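Local coordinates for protein putative leucoanthocyanidin reductase 1 (Vitis vinifera, PDB 3I52) that probably catalyses the NADPH-dependent reduction of leucoanthocyanidins to flavan-3-ols such as catechin, as a Rossmann-fold reductase of the NmrA-like family, at residues R114-E119 against M206-D211; S118-D123 against T155-N160. One frame throughout, in Å; residues are numbered along the deposited sequence.

Contact 1: residues R114-E119 against M206-D211. With NAP (NADP nicotinamide-adenine-dinucleotide phosphate), chain B.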
loop_
_atom_site.group_PDB
_atom_site.type_symbol
_atom_site.label_atom_id
_atom_site.label_comp_id
_atom_site.label_asym_id
_atom_site.label_seq_id
_atom_site.Cartn_x
_atom_site.Cartn_y
_atom_site.Cartn_z
ATOM N N ARG A 114 -4.499 -8.114 16.325
ATOM C CA ARG A 114 -4.309 -6.988 15.407
ATOM C C ARG A 114 -4.869 -7.301 14.041
ATOM O O ARG A 114 -4.616 -8.390 13.496
ATOM C CB ARG A 114 -2.827 -6.614 15.274
ATOM C CG ARG A 114 -2.590 -5.166 14.824
ATOM C CD ARG A 114 -2.844 -4.141 15.959
ATOM N NE ARG A 114 -1.861 -4.275 17.033
ATOM C CZ ARG A 114 -0.691 -3.632 17.093
ATOM N NH1 ARG A 114 -0.336 -2.770 16.146
ATOM N NH2 ARG A 114 0.131 -3.831 18.126
ATOM N N PHE A 115 -5.645 -6.346 13.520
ATOM C CA PHE A 115 -6.099 -6.319 12.137
ATOM C C PHE A 115 -5.480 -5.154 11.323
ATOM O O PHE A 115 -5.592 -3.989 11.690
ATOM C CB PHE A 115 -7.623 -6.172 12.087
ATOM C CG PHE A 115 -8.194 -6.149 10.685
ATOM C CD1 PHE A 115 -9.188 -5.255 10.349
ATOM C CD2 PHE A 115 -7.736 -7.027 9.709
ATOM C CE1 PHE A 115 -9.719 -5.213 9.033
ATOM C CE2 PHE A 115 -8.240 -6.981 8.402
ATOM C CZ PHE A 115 -9.232 -6.094 8.071
ATOM N N LEU A 116 -4.842 -5.492 10.210
ATOM C CA LEU A 116 -4.409 -4.506 9.230
ATOM C C LEU A 116 -5.293 -4.660 8.012
ATOM O O LEU A 116 -5.163 -5.628 7.284
ATOM C CB LEU A 116 -2.941 -4.718 8.848
ATOM C CG LEU A 116 -1.827 -4.295 9.823
ATOM C CD1 LEU A 116 -1.828 -5.088 11.142
ATOM C CD2 LEU A 116 -0.442 -4.430 9.120
ATOM N N PRO A 117 -6.233 -3.731 7.808
ATOM C CA PRO A 117 -7.057 -3.775 6.618
ATOM C C PRO A 117 -6.291 -3.338 5.359
ATOM O O PRO A 117 -5.192 -2.768 5.477
ATOM C CB PRO A 117 -8.189 -2.787 6.942
ATOM C CG PRO A 117 -7.647 -1.899 7.921
ATOM C CD PRO A 117 -6.556 -2.572 8.656
ATOM N N SER A 118 -6.877 -3.590 4.185
ATOM C CA SER A 118 -6.251 -3.234 2.914
ATOM C C SER A 118 -6.248 -1.736 2.668
ATOM O O SER A 118 -7.164 -1.155 2.074
ATOM C CB SER A 118 -6.886 -3.972 1.751
ATOM O OG SER A 118 -6.139 -3.744 0.586
ATOM N N GLU A 119 -5.170 -1.130 3.140
ATOM C CA GLU A 119 -4.959 0.284 3.099
ATOM C C GLU A 119 -3.796 0.557 2.109
ATOM O O GLU A 119 -4.033 0.747 0.923
ATOM C CB GLU A 119 -4.617 0.790 4.515
ATOM C CG GLU A 119 -5.795 0.831 5.504
ATOM C CD GLU A 119 -6.586 2.106 5.404
ATOM O OE1 GLU A 119 -6.016 3.121 4.955
ATOM O OE2 GLU A 119 -7.782 2.095 5.746
ATOM N N MET A 206 5.339 -5.630 8.500
ATOM C CA MET A 206 5.318 -6.733 9.439
ATOM C C MET A 206 5.952 -6.414 10.813
ATOM O O MET A 206 5.601 -7.030 11.814
ATOM C CB MET A 206 5.978 -7.951 8.805
ATOM C CG MET A 206 5.146 -8.557 7.685
ATOM S SD MET A 206 3.391 -8.832 8.064
ATOM C CE MET A 206 3.558 -9.858 9.533
ATOM N N LYS A 207 6.886 -5.475 10.871
ATOM C CA LYS A 207 7.380 -5.006 12.172
ATOM C C LYS A 207 6.272 -4.399 13.043
ATOM O O LYS A 207 6.338 -4.500 14.276
ATOM C CB LYS A 207 8.492 -3.961 12.009
ATOM C CG LYS A 207 9.795 -4.482 11.483
ATOM C CD LYS A 207 10.860 -3.370 11.480
ATOM C CE LYS A 207 12.194 -3.887 10.992
ATOM N NZ LYS A 207 12.682 -5.142 11.693
ATOM N N THR A 208 5.279 -3.756 12.412
ATOM C CA THR A 208 4.231 -3.019 13.146
ATOM C C THR A 208 3.144 -3.887 13.797
ATOM O O THR A 208 2.465 -3.404 14.691
ATOM C CB THR A 208 3.448 -2.006 12.246
ATOM O OG1 THR A 208 2.551 -2.716 11.372
ATOM C CG2 THR A 208 4.379 -1.113 11.437
ATOM N N VAL A 209 2.977 -5.141 13.368
ATOM C CA VAL A 209 1.761 -5.900 13.728
ATOM C C VAL A 209 1.606 -6.217 15.214
ATOM O O VAL A 209 0.487 -6.457 15.664
ATOM C CB VAL A 209 1.558 -7.230 12.947
ATOM C CG1 VAL A 209 1.395 -6.982 11.469
ATOM C CG2 VAL A 209 2.671 -8.245 13.246
ATOM N N ASP A 210 2.718 -6.225 15.946
ATOM C CA ASP A 210 2.723 -6.516 17.381
ATOM C C ASP A 210 3.604 -5.515 18.127
ATOM O O ASP A 210 4.115 -5.800 19.213
ATOM C CB ASP A 210 3.172 -7.980 17.637
ATOM C CG ASP A 210 4.571 -8.308 17.070
ATOM O OD1 ASP A 210 5.271 -7.423 16.528
ATOM O OD2 ASP A 210 4.999 -9.480 17.186
ATOM N N ASP A 211 3.761 -4.330 17.545
ATOM C CA ASP A 211 4.470 -3.251 18.170
ATOM C C ASP A 211 3.449 -2.507 19.032
ATOM O O ASP A 211 2.385 -2.082 18.539
ATOM C CB ASP A 211 5.080 -2.319 17.116
ATOM C CG ASP A 211 6.147 -1.348 17.684
ATOM O OD1 ASP A 211 5.993 -0.741 18.782
ATOM O OD2 ASP A 211 7.173 -1.183 17.023
HETATM P PA NAP B . -4.175 -7.166 -6.269
HETATM O O1A NAP B . -5.371 -7.013 -7.126
HETATM O O2A NAP B . -2.818 -7.043 -6.887
HETATM O O5B NAP B . -4.302 -8.447 -5.333
HETATM C C5B NAP B . -5.462 -8.583 -4.564
HETATM C C4B NAP B . -5.325 -9.916 -3.867
HETATM O O4B NAP B . -6.460 -10.134 -3.048
HETATM C C3B NAP B . -5.268 -11.053 -4.883
HETATM O O3B NAP B . -4.270 -11.972 -4.517
HETATM C C2B NAP B . -6.645 -11.662 -4.778
HETATM O O2B NAP B . -6.579 -13.021 -5.082
HETATM C C1B NAP B . -7.058 -11.382 -3.333
HETATM N N9A NAP B . -8.506 -11.283 -3.063
HETATM C C8A NAP B . -9.397 -10.399 -3.615
HETATM N N7A NAP B . -10.660 -10.724 -3.208
HETATM C C5A NAP B . -10.557 -11.754 -2.332
HETATM C C6A NAP B . -11.479 -12.345 -1.470
HETATM N N6A NAP B . -12.736 -11.885 -1.409
HETATM N N1A NAP B . -11.103 -13.501 -0.808
HETATM C C2A NAP B . -9.763 -13.768 -0.623
HETATM N N3A NAP B . -8.815 -13.090 -1.380
HETATM C C4A NAP B . -9.215 -12.139 -2.262
HETATM O O3 NAP B . -4.326 -5.966 -5.187
HETATM P PN NAP B . -3.252 -4.816 -4.895
HETATM O O1N NAP B . -3.153 -3.931 -6.093
HETATM O O2N NAP B . -2.018 -5.476 -4.414
HETATM O O5D NAP B . -3.989 -3.927 -3.742
HETATM C C5D NAP B . -3.754 -4.061 -2.345
HETATM C C4D NAP B . -3.964 -2.724 -1.624
HETATM O O4D NAP B . -2.822 -1.932 -1.915
HETATM C C3D NAP B . -5.186 -1.954 -2.112
HETATM O O3D NAP B . -5.979 -1.454 -1.075
HETATM C C2D NAP B . -4.618 -0.804 -2.913
HETATM O O2D NAP B . -5.434 0.366 -2.841
HETATM C C1D NAP B . -3.180 -0.656 -2.408
HETATM N N1N NAP B . -2.137 -0.301 -3.406
HETATM C C2N NAP B . -1.287 0.774 -3.212
HETATM C C3N NAP B . -0.222 1.027 -4.102
HETATM C C7N NAP B . 0.735 2.174 -3.876
HETATM O O7N NAP B . 1.724 2.473 -4.822
HETATM N N7N NAP B . 0.652 2.916 -2.773
HETATM C C4N NAP B . -0.130 0.275 -5.289
HETATM C C5N NAP B . -0.882 -0.900 -5.413
HETATM C C6N NAP B . -1.976 -1.092 -4.545
HETATM P P2B NAP B . -7.301 -13.624 -6.402
HETATM O O1X NAP B . -6.272 -13.318 -7.465
HETATM O O2X NAP B . -7.543 -15.085 -6.160
HETATM O O3X NAP B . -8.643 -12.965 -6.677
#
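Arg114 reaches from strand 114-116 over the type I turn from Thr208 to Asp211. Its CB lies 3.3 Å from the carbonyl O of Val209, and CG follows at 3.4 Å. CD (4.1 Å) and NE (3.5 Å) stay near that oxygen, NE at too poor an angle for a hydrogen bond. The chain bends at chi2 (75°) and chi3 (67°), folding the guanidinium back so that the O of Val209 lies under one of its faces, near the centre. At the tip, NH2 donates to the backbone O of Asp211 at 2.9 Å. That bond is nearly straight (164°) and lies close to the guanidinium plane, but it meets the carbonyl from above its plane. NH1 lies 3.2 Å from Thr208 O and is hydrogen-bonded to Thr155 and Thr214. The group therefore ties the turn to strand 114-116. A leucine here would probably leave the carbonyl of Asp211 without its donor and the turn less firmly held. Beside it, Leu116 adds an apolar patch. Leu116 CD1 packs on Val209 CG1 at 3.8 Å, the two side chains crossing at about a right angle. Leu116 CD2 also approaches Thr208 OG1, which is bonded to Thr205 O. Strand 114-116 lies between strands 86-89 and 155-158, and its backbone bonds to both. In this parallel Rossmann sheet, Phe115 packs on helix 99-109 on one side, and Arg114 and Leu116 meet the turn on the other.

Contact 2: residues S118-D123 against T155-N160. With NAP (NADP nicotinamide-adenine-dinucleotide phosphate), chain B; KXN ((2R,3S)-2-(3,4-dihydroxyphenyl)-3,4-dihydro-2H-chromene-3,5,7-triol), chain C.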
loop_
_atom_site.group_PDB
_atom_site.type_symbol
_atom_site.label_atom_id
_atom_site.label_comp_id
_atom_site.label_asym_id
_atom_site.label_seq_id
_atom_site.Cartn_x
_atom_site.Cartn_y
_atom_site.Cartn_z
ATOM N N SER A 118 -6.877 -3.590 4.185
ATOM C CA SER A 118 -6.251 -3.234 2.914
ATOM C C SER A 118 -6.248 -1.736 2.668
ATOM O O SER A 118 -7.164 -1.155 2.074
ATOM C CB SER A 118 -6.886 -3.972 1.751
ATOM O OG SER A 118 -6.139 -3.744 0.586
ATOM N N GLU A 119 -5.170 -1.130 3.140
ATOM C CA GLU A 119 -4.959 0.284 3.099
ATOM C C GLU A 119 -3.796 0.557 2.109
ATOM O O GLU A 119 -4.033 0.747 0.923
ATOM C CB GLU A 119 -4.617 0.790 4.515
ATOM C CG GLU A 119 -5.795 0.831 5.504
ATOM C CD GLU A 119 -6.586 2.106 5.404
ATOM O OE1 GLU A 119 -6.016 3.121 4.955
ATOM O OE2 GLU A 119 -7.782 2.095 5.746
ATOM N N PHE A 120 -2.567 0.576 2.610
ATOM C CA PHE A 120 -1.344 0.515 1.817
ATOM C C PHE A 120 -1.217 1.606 0.798
ATOM O O PHE A 120 -0.675 1.405 -0.270
ATOM C CB PHE A 120 -1.163 -0.879 1.192
ATOM C CG PHE A 120 -0.973 -1.942 2.217
ATOM C CD1 PHE A 120 -2.040 -2.753 2.609
ATOM C CD2 PHE A 120 0.245 -2.057 2.881
ATOM C CE1 PHE A 120 -1.884 -3.702 3.608
ATOM C CE2 PHE A 120 0.422 -3.000 3.885
ATOM C CZ PHE A 120 -0.655 -3.833 4.256
ATOM N N GLY A 121 -1.683 2.788 1.166
ATOM C CA GLY A 121 -1.564 3.932 0.291
ATOM C C GLY A 121 -1.536 5.208 1.078
ATOM O O GLY A 121 -0.636 5.455 1.908
ATOM N N HIS A 122 -2.501 6.052 0.781
ATOM C CA HIS A 122 -2.601 7.339 1.444
ATOM C C HIS A 122 -3.483 7.279 2.682
ATOM O O HIS A 122 -4.238 6.315 2.914
ATOM C CB HIS A 122 -3.158 8.378 0.465
ATOM C CG HIS A 122 -2.377 8.480 -0.807
ATOM N ND1 HIS A 122 -2.971 8.719 -2.024
ATOM C CD2 HIS A 122 -1.054 8.338 -1.055
ATOM C CE1 HIS A 122 -2.046 8.736 -2.970
ATOM N NE2 HIS A 122 -0.869 8.525 -2.409
ATOM N N ASP A 123 -3.420 8.347 3.455
ATOM C CA ASP A 123 -4.316 8.507 4.574
ATOM C C ASP A 123 -5.697 8.811 4.017
ATOM O O ASP A 123 -5.971 9.948 3.624
ATOM C CB ASP A 123 -3.823 9.612 5.529
ATOM C CG ASP A 123 -4.656 9.670 6.831
ATOM O OD1 ASP A 123 -5.888 9.434 6.782
ATOM O OD2 ASP A 123 -4.086 9.889 7.911
ATOM N N THR A 155 -4.037 -1.575 12.928
ATOM C CA THR A 155 -2.989 -0.668 12.450
ATOM C C THR A 155 -3.293 -0.327 10.992
ATOM O O THR A 155 -3.572 -1.237 10.216
ATOM C CB THR A 155 -1.583 -1.295 12.575
ATOM O OG1 THR A 155 -1.347 -1.670 13.933
ATOM C CG2 THR A 155 -0.491 -0.307 12.189
ATOM N N TYR A 156 -3.325 0.972 10.655
ATOM C CA TYR A 156 -3.486 1.431 9.274
ATOM C C TYR A 156 -2.133 1.836 8.634
ATOM O O TYR A 156 -1.552 2.823 9.020
ATOM C CB TYR A 156 -4.423 2.617 9.202
ATOM C CG TYR A 156 -5.795 2.403 9.820
ATOM C CD1 TYR A 156 -6.476 1.193 9.685
ATOM C CD2 TYR A 156 -6.431 3.440 10.496
ATOM C CE1 TYR A 156 -7.733 1.022 10.239
ATOM C CE2 TYR A 156 -7.688 3.295 11.037
ATOM C CZ TYR A 156 -8.336 2.098 10.909
ATOM O OH TYR A 156 -9.588 1.977 11.480
ATOM N N ILE A 157 -1.675 1.054 7.649
ATOM C CA ILE A 157 -0.444 1.280 6.902
ATOM C C ILE A 157 -0.682 2.285 5.762
ATOM O O ILE A 157 -1.313 1.955 4.751
ATOM C CB ILE A 157 0.093 -0.079 6.354
ATOM C CG1 ILE A 157 0.365 -1.063 7.514
ATOM C CG2 ILE A 157 1.391 0.079 5.532
ATOM C CD1 ILE A 157 1.336 -0.538 8.645
ATOM N N CYS A 158 -0.257 3.524 5.976
ATOM C CA CYS A 158 -0.263 4.573 4.935
ATOM C C CYS A 158 1.145 4.756 4.440
ATOM O O CYS A 158 1.850 5.680 4.836
ATOM C CB CYS A 158 -0.803 5.883 5.500
ATOM S SG CYS A 158 -2.327 5.601 6.465
ATOM N N CYS A 159 1.539 3.851 3.551
ATOM C CA CYS A 159 2.896 3.762 3.072
ATOM C C CYS A 159 3.188 4.553 1.786
ATOM O O CYS A 159 4.209 4.345 1.160
ATOM C CB CYS A 159 3.248 2.280 2.830
ATOM S SG CYS A 159 2.174 1.485 1.589
ATOM N N ASN A 160 2.277 5.415 1.377
ATOM C CA ASN A 160 2.495 6.291 0.236
ATOM C C ASN A 160 2.735 5.498 -1.088
ATOM O O ASN A 160 2.032 4.502 -1.289
ATOM C CB ASN A 160 3.554 7.322 0.606
ATOM C CG ASN A 160 3.010 8.382 1.540
ATOM O OD1 ASN A 160 1.897 8.882 1.347
ATOM N ND2 ASN A 160 3.791 8.728 2.566
HETATM P PA NAP B . -4.175 -7.166 -6.269
HETATM O O1A NAP B . -5.371 -7.013 -7.126
HETATM O O2A NAP B . -2.818 -7.043 -6.887
HETATM O O5B NAP B . -4.302 -8.447 -5.333
HETATM C C5B NAP B . -5.462 -8.583 -4.564
HETATM C C4B NAP B . -5.325 -9.916 -3.867
HETATM O O4B NAP B . -6.460 -10.134 -3.048
HETATM C C3B NAP B . -5.268 -11.053 -4.883
HETATM O O3B NAP B . -4.270 -11.972 -4.517
HETATM C C2B NAP B . -6.645 -11.662 -4.778
HETATM O O2B NAP B . -6.579 -13.021 -5.082
HETATM C C1B NAP B . -7.058 -11.382 -3.333
HETATM N N9A NAP B . -8.506 -11.283 -3.063
HETATM C C8A NAP B . -9.397 -10.399 -3.615
HETATM N N7A NAP B . -10.660 -10.724 -3.208
HETATM C C5A NAP B . -10.557 -11.754 -2.332
HETATM C C6A NAP B . -11.479 -12.345 -1.470
HETATM N N6A NAP B . -12.736 -11.885 -1.409
HETATM N N1A NAP B . -11.103 -13.501 -0.808
HETATM C C2A NAP B . -9.763 -13.768 -0.623
HETATM N N3A NAP B . -8.815 -13.090 -1.380
HETATM C C4A NAP B . -9.215 -12.139 -2.262
HETATM O O3 NAP B . -4.326 -5.966 -5.187
HETATM P PN NAP B . -3.252 -4.816 -4.895
HETATM O O1N NAP B . -3.153 -3.931 -6.093
HETATM O O2N NAP B . -2.018 -5.476 -4.414
HETATM O O5D NAP B . -3.989 -3.927 -3.742
HETATM C C5D NAP B . -3.754 -4.061 -2.345
HETATM C C4D NAP B . -3.964 -2.724 -1.624
HETATM O O4D NAP B . -2.822 -1.932 -1.915
HETATM C C3D NAP B . -5.186 -1.954 -2.112
HETATM O O3D NAP B . -5.979 -1.454 -1.075
HETATM C C2D NAP B . -4.618 -0.804 -2.913
HETATM O O2D NAP B . -5.434 0.366 -2.841
HETATM C C1D NAP B . -3.180 -0.656 -2.408
HETATM N N1N NAP B . -2.137 -0.301 -3.406
HETATM C C2N NAP B . -1.287 0.774 -3.212
HETATM C C3N NAP B . -0.222 1.027 -4.102
HETATM C C7N NAP B . 0.735 2.174 -3.876
HETATM O O7N NAP B . 1.724 2.473 -4.822
HETATM N N7N NAP B . 0.652 2.916 -2.773
HETATM C C4N NAP B . -0.130 0.275 -5.289
HETATM C C5N NAP B . -0.882 -0.900 -5.413
HETATM C C6N NAP B . -1.976 -1.092 -4.545
HETATM P P2B NAP B . -7.301 -13.624 -6.402
HETATM O O1X NAP B . -6.272 -13.318 -7.465
HETATM O O2X NAP B . -7.543 -15.085 -6.160
HETATM O O3X NAP B . -8.643 -12.965 -6.677
HETATM O O94 KXN C . -7.916 -2.421 -7.977
HETATM C C94 KXN C . -7.117 -1.388 -7.633
HETATM C C93 KXN C . -5.803 -1.675 -7.024
HETATM O O93 KXN C . -5.400 -2.953 -6.848
HETATM C C92 KXN C . -4.977 -0.622 -6.658
HETATM C C95 KXN C . -7.508 -0.064 -7.804
HETATM C C96 KXN C . -6.641 0.960 -7.404
HETATM C C91 KXN C . -5.382 0.698 -6.846
HETATM C C2 KXN C . -4.499 1.830 -6.417
HETATM O O1 KXN C . -4.555 1.934 -4.983
HETATM C C3 KXN C . -3.008 1.698 -6.792
HETATM O O3 KXN C . -2.836 1.470 -8.201
HETATM C C4 KXN C . -2.186 2.928 -6.360
HETATM C C10 KXN C . -2.692 3.546 -5.058
HETATM C C9 KXN C . -3.905 2.987 -4.393
HETATM C C8 KXN C . -4.374 3.561 -3.219
HETATM C C5 KXN C . -2.025 4.724 -4.397
HETATM O O51 KXN C . -0.896 5.299 -4.920
HETATM C C6 KXN C . -2.575 5.230 -3.209
HETATM C C7 KXN C . -3.723 4.658 -2.635
HETATM O O71 KXN C . -4.240 5.206 -1.493
#
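Phe120 and Ile157 meet at the tight centre of this contact. CG2 of Ile157 comes to 3.6 Å from CD2 of the Phe120 ring, and CB of Ile157 makes an off-centre CH-pi contact with the ring. Chi1 of Ile157 (-59°) turns CG2 opposite the backbone N, which brings that methyl to the ring. Two backbone bonds join the segments, one weak and one firmer. Phe120 N gives a weak, bent bond to Ile157 O. Further on, Asn160 N donates to Gly121 O at 3.0 Å, from above the carbonyl plane. The sulfur of Cys159 lies near the plane of the Phe120 ring, at its edge, and 3.4 Å from Phe120 O. Gly121 has no side chain, and a CB there would clash with O71 of the bound flavan-3-ol.

The two flanks are packed more loosely, though they too are buried. On one, Glu119 OE2 stands obliquely to the Tyr156 ring and is salt-bridged to Arg144. On the other, Cys158 SG is 4.0 Å from Asp123 CA. There Asn160 OD1 faces the edge of the His122 ring, 3.8 Å from CD2, with the amide and ring planes 48° apart. Asn160 ND2 is held by Phe221 O, and His122 NE2 pairs with Gln282.

Both segments reach NADP, and 118-123 also meets the flavan-3-ol. The carboxamide N7N of NADP donates to Phe120 O and Asn160 O, so its amide is gripped by two backbone carbonyls. His122 N donates to O71 of the flavan-3-ol in a nearly straight bond (170°), and one face of the His122 ring covers C6. Ser118 OG accepts from the ribose O3D. The arrangement is the nicotinamide and substrate end of an NADP-binding Rossmann fold, where the loop after a parallel strand meets the end of the strand 155-158.

How the contacts relate
Contacts 1 and 2 start from the same stretch of chain and share Ser118 and Glu119. Their centres lie about 10 Å apart. Along the chain come 114-119, the overlapping 118-123, then 155-160 after the helix 133-149, and last 206-211. Contact 1 joins strand 114-116 to the turn Thr208-Asp211. Contact 2 joins the loop beyond that strand to strand 155-158. The two strands are neighbours, where the five-stranded and three-stranded sheets run into one another, with Thr155 N close to Phe115 O at 3.1 Å. Both contacts include Ser118, which binds NADP, so one continuous run links strand 114-116 to the cofactor and, through contact 2, to the flavan-3-ol.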